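Local coordinates for protein peroxinectin A (Dictyostelium discoideum, PDB 6ERC) that uses hydrogen peroxide and a bound heme to oxidise phenolic donors and halides, as a secreted heme peroxidase with antibacterial activity, at residues Asn165-Ser170 / Arg249-Ser254; Leu228-Arg233 / Ser256-Gln261; Ala300-His305 / Ser381-Arg386; Arg386-Gly391 / Asp432-Val437. One frame throughout, in Å; residues are numbered along the deposited sequence.

Contact 1: residues Asn165-Ser170 / Arg249-Ser254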
# COMPACT_ATOMS: atom_id res chain seq x y z
N ASN A 165 5.61 -23.24 -4.17
CA ASN A 165 4.26 -23.77 -3.99
C ASN A 165 3.23 -23.01 -4.81
O ASN A 165 2.19 -23.57 -5.17
CB ASN A 165 3.87 -23.73 -2.51
CG ASN A 165 4.48 -24.87 -1.72
OD1 ASN A 165 5.31 -24.64 -0.83
ND2 ASN A 165 4.08 -26.09 -2.03
N LEU A 166 3.50 -21.74 -5.13
CA LEU A 166 2.59 -20.95 -5.94
C LEU A 166 2.75 -21.20 -7.44
O LEU A 166 1.86 -20.82 -8.21
CB LEU A 166 2.78 -19.46 -5.67
CG LEU A 166 2.08 -18.88 -4.43
CD1 LEU A 166 2.54 -17.45 -4.19
CD2 LEU A 166 0.57 -18.94 -4.59
N ARG A 167 3.85 -21.81 -7.86
CA ARG A 167 4.12 -22.02 -9.28
C ARG A 167 3.94 -23.48 -9.64
O ARG A 167 4.14 -24.38 -8.81
CB ARG A 167 5.53 -21.54 -9.64
CG ARG A 167 6.63 -22.12 -8.78
CD ARG A 167 7.97 -21.47 -9.06
NE ARG A 167 8.80 -22.29 -9.94
CZ ARG A 167 10.11 -22.14 -10.10
NH1 ARG A 167 10.76 -21.19 -9.44
NH2 ARG A 167 10.77 -22.94 -10.92
N SER A 168 3.57 -23.72 -10.90
CA SER A 168 3.26 -25.07 -11.35
C SER A 168 4.49 -25.94 -11.48
O SER A 168 4.36 -27.17 -11.50
CB SER A 168 2.53 -25.02 -12.70
OG SER A 168 3.36 -24.45 -13.70
N LEU A 169 5.68 -25.35 -11.57
CA LEU A 169 6.92 -26.09 -11.79
C LEU A 169 6.95 -26.77 -13.15
O LEU A 169 7.65 -27.77 -13.33
CB LEU A 169 7.16 -27.12 -10.67
CG LEU A 169 7.11 -26.58 -9.24
CD1 LEU A 169 7.20 -27.72 -8.25
CD2 LEU A 169 8.21 -25.57 -8.99
N SER A 170 6.19 -26.24 -14.10
CA SER A 170 6.13 -26.78 -15.46
C SER A 170 6.09 -25.59 -16.41
O SER A 170 5.22 -24.72 -16.28
CB SER A 170 4.90 -27.66 -15.65
OG SER A 170 4.84 -28.69 -14.68
N ARG A 249 14.61 -21.86 -15.20
CA ARG A 249 15.12 -20.75 -16.01
C ARG A 249 13.99 -19.96 -16.65
O ARG A 249 14.04 -18.73 -16.71
CB ARG A 249 16.08 -21.27 -17.08
CG ARG A 249 16.65 -20.19 -18.01
CD ARG A 249 17.47 -19.15 -17.25
NE ARG A 249 17.85 -18.03 -18.11
CZ ARG A 249 18.90 -18.03 -18.93
NH1 ARG A 249 19.68 -19.09 -19.03
NH2 ARG A 249 19.16 -16.95 -19.67
N VAL A 250 12.96 -20.65 -17.15
CA VAL A 250 11.83 -19.94 -17.75
C VAL A 250 11.13 -19.10 -16.70
O VAL A 250 10.72 -17.96 -16.96
CB VAL A 250 10.87 -20.94 -18.42
CG1 VAL A 250 9.67 -20.21 -19.01
CG2 VAL A 250 11.59 -21.73 -19.50
N PHE A 251 10.96 -19.65 -15.49
CA PHE A 251 10.31 -18.90 -14.43
C PHE A 251 11.07 -17.63 -14.10
O PHE A 251 10.50 -16.53 -14.09
CB PHE A 251 10.17 -19.77 -13.18
CG PHE A 251 9.77 -19.00 -11.96
CD1 PHE A 251 8.45 -18.70 -11.71
CD2 PHE A 251 10.74 -18.54 -11.07
CE1 PHE A 251 8.08 -17.98 -10.60
CE2 PHE A 251 10.38 -17.81 -9.96
CZ PHE A 251 9.05 -17.53 -9.72
N GLN A 252 12.38 -17.75 -13.84
CA GLN A 252 13.16 -16.59 -13.44
C GLN A 252 13.14 -15.51 -14.52
O GLN A 252 12.95 -14.33 -14.23
CB GLN A 252 14.60 -17.01 -13.12
CG GLN A 252 14.72 -17.92 -11.90
CD GLN A 252 14.15 -17.30 -10.64
OE1 GLN A 252 13.93 -16.09 -10.56
NE2 GLN A 252 13.88 -18.14 -9.64
N GLN A 253 13.35 -15.91 -15.78
CA GLN A 253 13.28 -14.94 -16.87
C GLN A 253 11.90 -14.29 -16.93
O GLN A 253 11.78 -13.10 -17.26
CB GLN A 253 13.62 -15.62 -18.19
CG GLN A 253 15.08 -16.05 -18.32
CD GLN A 253 16.05 -14.91 -18.62
OE1 GLN A 253 17.25 -15.13 -18.72
NE2 GLN A 253 15.53 -13.69 -18.77
N SER A 254 10.85 -15.05 -16.62
CA SER A 254 9.51 -14.47 -16.57
C SER A 254 9.34 -13.59 -15.33
O SER A 254 8.79 -12.49 -15.42
CB SER A 254 8.46 -15.57 -16.59
OG SER A 254 8.56 -16.36 -17.76
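Arg167 reaches across to Phe251 and lays its guanidinium on the ring, a cation-pi stack. The pair joins the loop that follows helix 160-166 to the early turns of helix 247-275, within the mainly helical animal heme peroxidase fold. Arg167 is the first residue after its helix to leave helical angles. From CB its chain starts with CG between the backbone N and the carbonyl carbon (chi1 53°). Arg167 CD then sits over the ring face as a CH-pi contact, 3.9 Å from the centroid of Phe251. Arg167 NE passes above the CG and CD1 side of the ring. Arg167 CZ follows at 4.0 Å from the same Phe251 centroid, 26° off the ring normal. The two planes are only 23° apart. Arg167 NH2 lies near Phe251 CB, at the root of the ring, and forms salt bridges with Glu248 and Asp247. These two acids lie just before the 249-254 segment, so the cation is held by charge as well as by the ring. Tyr156 meets the Phe251 ring with its plane roughly perpendicular. The shortest approach is over the ring face, displaced toward its rim, where Arg167 NH1 is 3.1 Å from Phe251 CD2.

Contact 2: residues Leu228-Arg233 / Ser256-Gln261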
# COMPACT_ATOMS: atom_id res chain seq x y z
N LEU A 228 -0.30 -12.18 -13.26
CA LEU A 228 -0.09 -13.62 -13.34
C LEU A 228 -0.32 -14.12 -14.76
O LEU A 228 0.46 -14.93 -15.28
CB LEU A 228 -1.01 -14.33 -12.35
CG LEU A 228 -0.71 -14.19 -10.86
CD1 LEU A 228 -1.84 -14.78 -10.04
CD2 LEU A 228 0.61 -14.85 -10.50
N ARG A 229 -1.40 -13.66 -15.40
CA ARG A 229 -1.64 -14.00 -16.80
C ARG A 229 -0.48 -13.55 -17.67
O ARG A 229 0.04 -14.32 -18.50
CB ARG A 229 -2.94 -13.37 -17.27
CG ARG A 229 -4.19 -13.94 -16.63
CD ARG A 229 -5.42 -13.19 -17.10
NE ARG A 229 -6.65 -13.71 -16.50
CZ ARG A 229 -7.86 -13.23 -16.75
NH1 ARG A 229 -8.02 -12.22 -17.59
NH2 ARG A 229 -8.92 -13.77 -16.15
N ASP A 230 -0.05 -12.30 -17.50
CA ASP A 230 1.08 -11.78 -18.27
C ASP A 230 2.34 -12.58 -17.99
O ASP A 230 3.20 -12.72 -18.87
CB ASP A 230 1.29 -10.30 -17.94
CG ASP A 230 2.02 -9.56 -19.04
OD1 ASP A 230 1.58 -9.64 -20.21
OD2 ASP A 230 3.03 -8.88 -18.74
N HIS A 231 2.48 -13.12 -16.78
CA HIS A 231 3.64 -13.94 -16.46
C HIS A 231 3.60 -15.26 -17.24
O HIS A 231 4.57 -15.61 -17.92
CB HIS A 231 3.70 -14.21 -14.96
CG HIS A 231 4.80 -15.15 -14.56
ND1 HIS A 231 4.66 -16.52 -14.61
CD2 HIS A 231 6.06 -14.92 -14.13
CE1 HIS A 231 5.78 -17.09 -14.21
NE2 HIS A 231 6.65 -16.14 -13.91
N ASN A 232 2.49 -15.99 -17.14
CA ASN A 232 2.38 -17.26 -17.85
C ASN A 232 2.43 -17.05 -19.35
O ASN A 232 2.87 -17.95 -20.09
CB ASN A 232 1.09 -17.97 -17.44
CG ASN A 232 1.16 -18.54 -16.04
OD1 ASN A 232 2.22 -18.56 -15.42
ND2 ASN A 232 0.03 -19.02 -15.55
N ARG A 233 1.99 -15.89 -19.84
CA ARG A 233 2.10 -15.59 -21.26
C ARG A 233 3.56 -15.51 -21.68
O ARG A 233 3.97 -16.09 -22.69
CB ARG A 233 1.36 -14.29 -21.57
CG ARG A 233 1.17 -14.02 -23.05
CD ARG A 233 0.50 -12.68 -23.28
NE ARG A 233 1.31 -11.58 -22.75
CZ ARG A 233 2.34 -11.04 -23.39
NH1 ARG A 233 2.69 -11.47 -24.59
NH2 ARG A 233 3.03 -10.05 -22.83
N SER A 256 11.66 -11.96 -13.87
CA SER A 256 12.43 -10.75 -14.10
C SER A 256 11.66 -9.74 -14.93
O SER A 256 11.70 -8.54 -14.66
CB SER A 256 13.76 -11.10 -14.77
OG SER A 256 14.62 -9.98 -14.82
N CYS A 257 10.93 -10.21 -15.95
CA CYS A 257 10.16 -9.30 -16.79
C CYS A 257 9.03 -8.64 -16.00
O CYS A 257 8.81 -7.43 -16.11
CB CYS A 257 9.57 -10.05 -18.00
SG CYS A 257 10.77 -10.74 -19.15
N ILE A 258 8.31 -9.43 -15.20
CA ILE A 258 7.18 -8.89 -14.45
C ILE A 258 7.66 -7.84 -13.45
O ILE A 258 7.03 -6.79 -13.28
CB ILE A 258 6.42 -10.04 -13.75
CG1 ILE A 258 5.81 -10.98 -14.78
CG2 ILE A 258 5.35 -9.48 -12.81
CD1 ILE A 258 4.76 -10.34 -15.69
N ILE A 259 8.76 -8.12 -12.76
CA ILE A 259 9.34 -7.13 -11.85
C ILE A 259 9.62 -5.84 -12.60
O ILE A 259 9.28 -4.74 -12.13
CB ILE A 259 10.60 -7.70 -11.19
CG1 ILE A 259 10.22 -8.81 -10.21
CG2 ILE A 259 11.38 -6.60 -10.47
CD1 ILE A 259 11.38 -9.61 -9.70
N GLU A 260 10.24 -5.94 -13.77
CA GLU A 260 10.46 -4.76 -14.60
C GLU A 260 9.15 -4.09 -14.98
O GLU A 260 9.05 -2.86 -15.01
CB GLU A 260 11.25 -5.13 -15.85
CG GLU A 260 11.29 -4.03 -16.91
CD GLU A 260 12.21 -4.34 -18.07
OE1 GLU A 260 13.05 -5.25 -17.94
OE2 GLU A 260 12.09 -3.67 -19.11
N GLN A 261 8.13 -4.89 -15.29
CA GLN A 261 6.84 -4.32 -15.66
C GLN A 261 6.23 -3.55 -14.49
O GLN A 261 5.69 -2.46 -14.67
CB GLN A 261 5.89 -5.43 -16.13
CG GLN A 261 4.55 -4.92 -16.63
CD GLN A 261 4.67 -4.00 -17.82
OE1 GLN A 261 4.69 -4.44 -18.97
NE2 GLN A 261 4.77 -2.70 -17.56
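Ile258 points its CG1-CD1 branch between Asp230 and His231, and this one branch makes the close approach between the two segments. Ile258 CG1 is anti to the carbonyl carbon (chi1 -64°), which sends the branch toward the helix of His231. The ethyl arm crosses the His231 side chain at about a right angle. Ile258 CG1 lies 3.9 Å from His231 CB, and it meets the imidazole at its edge, near CD2, not over a face. Asp230 runs past the isoleucine in the opposite direction. Its OD2 is 3.8 Å from Ile258 CD1, a plain van der Waals contact. CD1 also comes close to the backbone N of His231. The fold element here is a pair of long helices, 218-241 and 247-275, joined by a short connection in the animal heme peroxidase fold. His231 and Ile258 have the nearest CA atoms, 6.5 Å apart. Arg233 forms a salt bridge with Asp230, its NE and NH2 both gripping OD1 side-on from the same face; Arg233 NH2 to Asp230 OD1 is 3.0 Å. Arg496 of helix 490-497 forms a salt bridge with the other oxygen, OD2. His231 ND1 donates in its ring plane to Asn232 OD1 at 3.3 Å, which helps to set the rotation of the imidazole. Leu155 and Tyr156 of helix 153-156 also touch Ile258, and Cys257 next to it is disulfide-bonded to Cys485.

Contact 3: residues Ala300-His305 / Ser381-Arg386. With HEM (protoporphyrin IX containing Fe), chain F.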
# COMPACT_ATOMS: atom_id res chain seq x y z
N ALA A 300 3.03 9.31 5.17
CA ALA A 300 2.83 9.96 3.87
C ALA A 300 1.98 9.10 2.94
O ALA A 300 0.95 9.55 2.42
CB ALA A 300 4.18 10.27 3.24
N PHE A 301 2.41 7.86 2.69
CA PHE A 301 1.78 7.05 1.66
C PHE A 301 0.44 6.46 2.07
O PHE A 301 -0.18 5.75 1.27
CB PHE A 301 2.72 5.93 1.22
CG PHE A 301 2.48 5.46 -0.18
CD1 PHE A 301 2.91 6.20 -1.26
CD2 PHE A 301 1.81 4.27 -0.42
CE1 PHE A 301 2.68 5.77 -2.55
CE2 PHE A 301 1.58 3.84 -1.71
CZ PHE A 301 2.02 4.59 -2.78
N ARG A 302 -0.02 6.71 3.29
CA ARG A 302 -1.36 6.28 3.69
C ARG A 302 -2.45 7.22 3.19
O ARG A 302 -3.62 7.02 3.53
CB ARG A 302 -1.45 6.13 5.21
CG ARG A 302 -0.53 5.06 5.76
CD ARG A 302 -1.14 4.32 6.94
NE ARG A 302 -0.24 3.31 7.46
CZ ARG A 302 -0.55 2.44 8.42
NH1 ARG A 302 -1.76 2.46 8.97
NH2 ARG A 302 0.35 1.55 8.83
N PHE A 303 -2.09 8.23 2.39
CA PHE A 303 -3.08 9.13 1.82
C PHE A 303 -4.14 8.39 1.02
O PHE A 303 -5.24 8.92 0.82
CB PHE A 303 -2.39 10.16 0.93
CG PHE A 303 -1.85 9.59 -0.36
CD1 PHE A 303 -2.64 9.51 -1.49
CD2 PHE A 303 -0.54 9.13 -0.43
CE1 PHE A 303 -2.14 8.98 -2.67
CE2 PHE A 303 -0.04 8.61 -1.61
CZ PHE A 303 -0.84 8.53 -2.73
N GLY A 304 -3.84 7.18 0.54
CA GLY A 304 -4.76 6.49 -0.34
C GLY A 304 -6.10 6.18 0.31
O GLY A 304 -7.11 6.05 -0.37
N HIS A 305 -6.12 6.07 1.64
CA HIS A 305 -7.38 5.80 2.32
C HIS A 305 -8.37 6.95 2.15
O HIS A 305 -9.58 6.74 2.14
CB HIS A 305 -7.10 5.52 3.79
CG HIS A 305 -6.12 4.41 4.00
ND1 HIS A 305 -5.06 4.51 4.88
CD2 HIS A 305 -6.02 3.19 3.42
CE1 HIS A 305 -4.36 3.39 4.85
NE2 HIS A 305 -4.92 2.58 3.98
N SER A 381 -8.90 5.66 12.49
CA SER A 381 -8.39 5.48 13.85
C SER A 381 -7.15 4.60 13.85
O SER A 381 -6.17 4.90 14.55
CB SER A 381 -9.47 4.88 14.75
OG SER A 381 -10.61 5.71 14.80
N ARG A 382 -7.17 3.50 13.09
CA ARG A 382 -6.00 2.62 13.03
C ARG A 382 -4.76 3.38 12.57
O ARG A 382 -3.66 3.14 13.07
CB ARG A 382 -6.28 1.44 12.11
CG ARG A 382 -7.27 0.43 12.69
CD ARG A 382 -7.28 -0.88 11.92
NE ARG A 382 -6.10 -1.70 12.19
CZ ARG A 382 -5.95 -2.48 13.26
NH1 ARG A 382 -6.91 -2.54 14.18
NH2 ARG A 382 -4.84 -3.19 13.42
N ASN A 383 -4.93 4.30 11.62
CA ASN A 383 -3.79 5.09 11.15
C ASN A 383 -3.26 5.99 12.26
O ASN A 383 -2.05 6.04 12.51
CB ASN A 383 -4.18 5.90 9.92
CG ASN A 383 -4.57 5.02 8.75
OD1 ASN A 383 -4.02 3.94 8.56
ND2 ASN A 383 -5.52 5.49 7.95
N LEU A 384 -4.15 6.73 12.93
CA LEU A 384 -3.73 7.58 14.04
C LEU A 384 -3.01 6.77 15.10
O LEU A 384 -1.94 7.17 15.59
CB LEU A 384 -4.94 8.30 14.64
CG LEU A 384 -5.31 9.66 14.04
CD1 LEU A 384 -4.23 10.69 14.29
CD2 LEU A 384 -5.61 9.54 12.55
N GLN A 385 -3.57 5.62 15.48
CA GLN A 385 -2.89 4.74 16.43
C GLN A 385 -1.49 4.38 15.94
O GLN A 385 -0.51 4.48 16.69
CB GLN A 385 -3.71 3.48 16.65
CG GLN A 385 -4.99 3.71 17.40
CD GLN A 385 -4.77 3.89 18.89
OE1 GLN A 385 -5.04 4.96 19.44
NE2 GLN A 385 -4.28 2.85 19.55
N ARG A 386 -1.38 3.96 14.67
CA ARG A 386 -0.10 3.50 14.14
C ARG A 386 0.93 4.61 14.17
O ARG A 386 2.10 4.38 14.52
CB ARG A 386 -0.29 2.97 12.72
CG ARG A 386 0.87 2.14 12.18
CD ARG A 386 0.97 0.79 12.86
NE ARG A 386 -0.26 0.02 12.76
CZ ARG A 386 -0.47 -1.15 13.36
NH1 ARG A 386 0.49 -1.70 14.11
NH2 ARG A 386 -1.62 -1.78 13.22
CHA HEM F . -2.15 -0.02 5.56
CHB HEM F . -6.65 -1.21 4.24
CHC HEM F . -6.10 1.35 0.14
CHD HEM F . -1.69 2.73 1.59
C1A HEM F . -3.43 -0.51 5.58
C2A HEM F . -4.06 -1.18 6.69
C3A HEM F . -5.30 -1.51 6.34
C4A HEM F . -5.50 -1.06 4.98
CMA HEM F . -6.35 -2.25 7.20
CAA HEM F . -3.37 -1.44 8.04
CBA HEM F . -4.09 -0.58 9.07
CGA HEM F . -3.18 -0.32 10.25
O1A HEM F . -2.12 0.32 10.07
O2A HEM F . -3.53 -0.76 11.37
C1B HEM F . -6.87 -0.63 3.01
C2B HEM F . -8.07 -0.79 2.23
C3B HEM F . -7.93 -0.09 1.10
C4B HEM F . -6.62 0.54 1.12
CMB HEM F . -9.26 -1.65 2.71
CAB HEM F . -8.91 0.09 -0.08
CBB HEM F . -10.15 -0.41 -0.09
C1C HEM F . -4.86 1.96 0.17
C2C HEM F . -4.30 2.83 -0.85
C3C HEM F . -3.07 3.21 -0.44
C4C HEM F . -2.83 2.59 0.84
CMC HEM F . -5.09 3.20 -2.13
CAC HEM F . -1.99 4.13 -1.08
CBC HEM F . -2.08 4.75 -2.25
C1D HEM F . -1.41 2.07 2.76
C2D HEM F . -0.15 2.09 3.47
C3D HEM F . -0.29 1.34 4.57
C4D HEM F . -1.63 0.80 4.58
CMD HEM F . 1.10 2.88 3.03
CAD HEM F . 0.77 1.03 5.64
CBD HEM F . 1.64 -0.07 5.04
CGD HEM F . 2.13 -1.02 6.11
O1D HEM F . 1.38 -1.97 6.45
O2D HEM F . 3.27 -0.84 6.61
NA HEM F . -4.34 -0.45 4.55
NB HEM F . -6.00 0.18 2.31
NC HEM F . -3.93 1.83 1.18
ND HEM F . -2.29 1.27 3.47
FE HEM F . -4.10 0.69 2.87
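Residues 301-303, between helices 294-300 and 304-307, face helix 379-390, with the CA atoms of Arg302 and Asn383 7.9 Å apart. This is the proximal heme site of the animal heme peroxidase fold: His305 NE2 binds the heme iron at 2.3 Å. Asn383 sits beside that ligand, its amide plane only 12° from the His305 ring. Its ND2 is close to His305 ND1, but as modelled both are donors, and no hydrogen bond is assigned. Asn383 OD1 instead accepts from Arg302 NH1 at 2.7 Å, in the carbonyl plane and in the guanidinium plane. The two flat groups are turned 83° apart. Arg302 lies with one guanidinium face against the heme. Its NH1 is a very short and doubtful 2.4 Å from HEM O1A, and its NH2 adds a weak bond to the same propionate oxygen. Three arginines gather round this propionate. Arg382 NE donates to HEM O2A at 2.9 Å. In Arg386 the bends at chi2 and chi3 turn the guanidinium edge to the propionate, NE to O1A and NH2 to O2A. Its NH1 turns to Thr119 and Phe117. The straightest of the propionate bonds runs from Arg386 NH2 to HEM O2A, 2.8 Å at 170°.

Contact 4: residues Arg386-Gly391 / Asp432-Val437. With HEM (protoporphyrin IX containing Fe), chain F.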
# COMPACT_ATOMS: atom_id res chain seq x y z
N ARG A 386 -1.38 3.96 14.67
CA ARG A 386 -0.10 3.50 14.14
C ARG A 386 0.93 4.61 14.17
O ARG A 386 2.10 4.38 14.52
CB ARG A 386 -0.29 2.97 12.72
CG ARG A 386 0.87 2.14 12.18
CD ARG A 386 0.97 0.79 12.86
NE ARG A 386 -0.26 0.02 12.76
CZ ARG A 386 -0.47 -1.15 13.36
NH1 ARG A 386 0.49 -1.70 14.11
NH2 ARG A 386 -1.62 -1.78 13.22
N ASN A 387 0.53 5.84 13.81
CA ASN A 387 1.45 6.97 13.91
C ASN A 387 1.88 7.20 15.35
O ASN A 387 3.07 7.44 15.62
CB ASN A 387 0.80 8.22 13.33
CG ASN A 387 0.65 8.17 11.82
OD1 ASN A 387 1.55 8.57 11.08
ND2 ASN A 387 -0.49 7.67 11.36
N ARG A 388 0.93 7.14 16.28
CA ARG A 388 1.26 7.31 17.69
C ARG A 388 1.99 6.09 18.24
O ARG A 388 2.80 6.22 19.17
CB ARG A 388 -0.01 7.59 18.49
CG ARG A 388 -0.69 8.89 18.09
CD ARG A 388 -2.09 9.01 18.67
NE ARG A 388 -2.71 10.27 18.30
CZ ARG A 388 -3.88 10.70 18.77
NH1 ARG A 388 -4.56 9.96 19.65
NH2 ARG A 388 -4.37 11.86 18.38
N ASP A 389 1.71 4.91 17.68
CA ASP A 389 2.47 3.71 18.04
C ASP A 389 3.93 3.85 17.62
O ASP A 389 4.84 3.53 18.39
CB ASP A 389 1.83 2.49 17.38
CG ASP A 389 2.59 1.21 17.63
OD1 ASP A 389 3.61 1.23 18.35
OD2 ASP A 389 2.16 0.16 17.11
N HIS A 390 4.17 4.34 16.40
CA HIS A 390 5.52 4.48 15.88
C HIS A 390 6.23 5.73 16.38
O HIS A 390 7.44 5.86 16.16
CB HIS A 390 5.51 4.50 14.35
CG HIS A 390 5.06 3.22 13.72
ND1 HIS A 390 5.30 2.91 12.40
CD2 HIS A 390 4.37 2.17 14.23
CE1 HIS A 390 4.78 1.73 12.13
NE2 HIS A 390 4.21 1.26 13.22
N GLY A 391 5.52 6.63 17.04
CA GLY A 391 6.14 7.85 17.54
C GLY A 391 6.42 8.87 16.46
O GLY A 391 7.46 9.54 16.49
N ASP A 432 0.36 20.79 17.93
CA ASP A 432 -0.22 19.56 18.45
C ASP A 432 -0.82 18.69 17.35
O ASP A 432 -1.27 17.57 17.64
CB ASP A 432 -1.31 19.87 19.48
CG ASP A 432 -0.81 20.73 20.62
OD1 ASP A 432 0.39 20.64 20.95
OD2 ASP A 432 -1.62 21.50 21.18
N ILE A 433 -0.84 19.17 16.11
CA ILE A 433 -1.47 18.42 15.03
C ILE A 433 -0.67 17.16 14.74
O ILE A 433 0.57 17.18 14.68
CB ILE A 433 -1.59 19.30 13.77
CG1 ILE A 433 -2.40 20.56 14.07
CG2 ILE A 433 -2.24 18.52 12.64
CD1 ILE A 433 -2.41 21.58 12.95
N ASP A 434 -1.37 16.04 14.56
CA ASP A 434 -0.73 14.82 14.10
C ASP A 434 -0.23 14.99 12.67
O ASP A 434 -0.96 15.50 11.81
CB ASP A 434 -1.70 13.64 14.18
CG ASP A 434 -1.79 13.05 15.57
OD1 ASP A 434 -0.75 12.62 16.10
OD2 ASP A 434 -2.90 13.01 16.14
N SER A 435 1.00 14.56 12.40
CA SER A 435 1.57 14.70 11.06
C SER A 435 0.63 14.14 10.00
O SER A 435 0.51 14.71 8.91
CB SER A 435 2.93 14.01 10.99
OG SER A 435 3.92 14.77 11.65
N TYR A 436 -0.05 13.03 10.30
CA TYR A 436 -0.92 12.40 9.32
C TYR A 436 -2.07 13.33 8.92
O TYR A 436 -2.35 13.50 7.73
CB TYR A 436 -1.46 11.08 9.88
CG TYR A 436 -2.38 10.35 8.93
CD1 TYR A 436 -1.96 10.00 7.65
CD2 TYR A 436 -3.67 9.99 9.32
CE1 TYR A 436 -2.80 9.33 6.79
CE2 TYR A 436 -4.51 9.32 8.46
CZ TYR A 436 -4.08 8.99 7.20
OH TYR A 436 -4.92 8.32 6.35
N VAL A 437 -2.74 13.94 9.90
CA VAL A 437 -3.87 14.80 9.57
C VAL A 437 -3.38 16.11 8.98
O VAL A 437 -4.04 16.70 8.11
CB VAL A 437 -4.77 15.05 10.80
CG1 VAL A 437 -5.00 13.76 11.60
CG2 VAL A 437 -4.21 16.14 11.70
CHA HEM F . -2.15 -0.02 5.56
CHB HEM F . -6.65 -1.21 4.24
CHC HEM F . -6.10 1.35 0.14
CHD HEM F . -1.69 2.73 1.59
C1A HEM F . -3.43 -0.51 5.58
C2A HEM F . -4.06 -1.18 6.69
C3A HEM F . -5.30 -1.51 6.34
C4A HEM F . -5.50 -1.06 4.98
CMA HEM F . -6.35 -2.25 7.20
CAA HEM F . -3.37 -1.44 8.04
CBA HEM F . -4.09 -0.58 9.07
CGA HEM F . -3.18 -0.32 10.25
O1A HEM F . -2.12 0.32 10.07
O2A HEM F . -3.53 -0.76 11.37
C1B HEM F . -6.87 -0.63 3.01
C2B HEM F . -8.07 -0.79 2.23
C3B HEM F . -7.93 -0.09 1.10
C4B HEM F . -6.62 0.54 1.12
CMB HEM F . -9.26 -1.65 2.71
CAB HEM F . -8.91 0.09 -0.08
CBB HEM F . -10.15 -0.41 -0.09
C1C HEM F . -4.86 1.96 0.17
C2C HEM F . -4.30 2.83 -0.85
C3C HEM F . -3.07 3.21 -0.44
C4C HEM F . -2.83 2.59 0.84
CMC HEM F . -5.09 3.20 -2.13
CAC HEM F . -1.99 4.13 -1.08
CBC HEM F . -2.08 4.75 -2.25
C1D HEM F . -1.41 2.07 2.76
C2D HEM F . -0.15 2.09 3.47
C3D HEM F . -0.29 1.34 4.57
C4D HEM F . -1.63 0.80 4.58
CMD HEM F . 1.10 2.88 3.03
CAD HEM F . 0.77 1.03 5.64
CBD HEM F . 1.64 -0.07 5.04
CGD HEM F . 2.13 -1.02 6.11
O1D HEM F . 1.38 -1.97 6.45
O2D HEM F . 3.27 -0.84 6.61
NA HEM F . -4.34 -0.45 4.55
NB HEM F . -6.00 0.18 2.31
NC HEM F . -3.93 1.83 1.18
ND HEM F . -2.29 1.27 3.47
FE HEM F . -4.10 0.69 2.87
O HOH W 1 1.15 11.48 12.19
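The contact joins the C-terminal end of helix 379-390, which borders the heme pocket, to the N-terminal start of helix 435-441. Its main bond is a salt bridge between Arg388 and Asp434. Arg388 is extended from CG to NE, which carries its guanidinium out to the acid. Arg388 NH2 meets Asp434 OD2 at 2.9 Å, with an N-H...O angle of 162°. The oxygen uses its syn lone pair and lies near the guanidinium plane, and the two flat groups are turned 38° apart. Arg388 NH1 is bonded to Gln46 O. Asp434 is at the N-cap position of its helix, but its side chain makes no capping bond and pairs with Arg388. The second pair is Asn387 and Tyr436, whose CA atoms are the closest across the segments. The side chains cross at about a right angle. Asn387 ND2 comes 3.8 Å from Tyr436 CB, and it donates to Asn383 O in its own helix. A water accepts from Tyr436 N at 2.7 Å and donates weakly at 3.1 Å to Asn387 OD1, which also bonds Thr299 OG1. It links the side-chain amide of Asn387, near the end of helix 379-390, to the first turn of helix 435-441. Leu384 also packs on Tyr436 and Asp434. The arrangement is a helix-to-helix junction on the proximal side of the heme in an animal heme peroxidase.

Overall arrangement
All four contacts are largely buried, but they form two separate groups. Contacts 1 and 2 share helix 247-275 and touch through His231, which meets Phe251 and Ser254. They lie away from the annotated sites. Contacts 3 and 4 share helix 379-390 and Arg386, and their centres are 9 Å apart. Contact 3 lies nearest the centre of the chain and contact 1 farthest out. In contact 4, Asp434 is partly exposed. The chemistry differs accordingly: a cation on a ring in contact 1, an isoleucine branch against an acid and a histidine in contact 2, metal and anion binding in contact 3, and a salt bridge with a water link in contact 4.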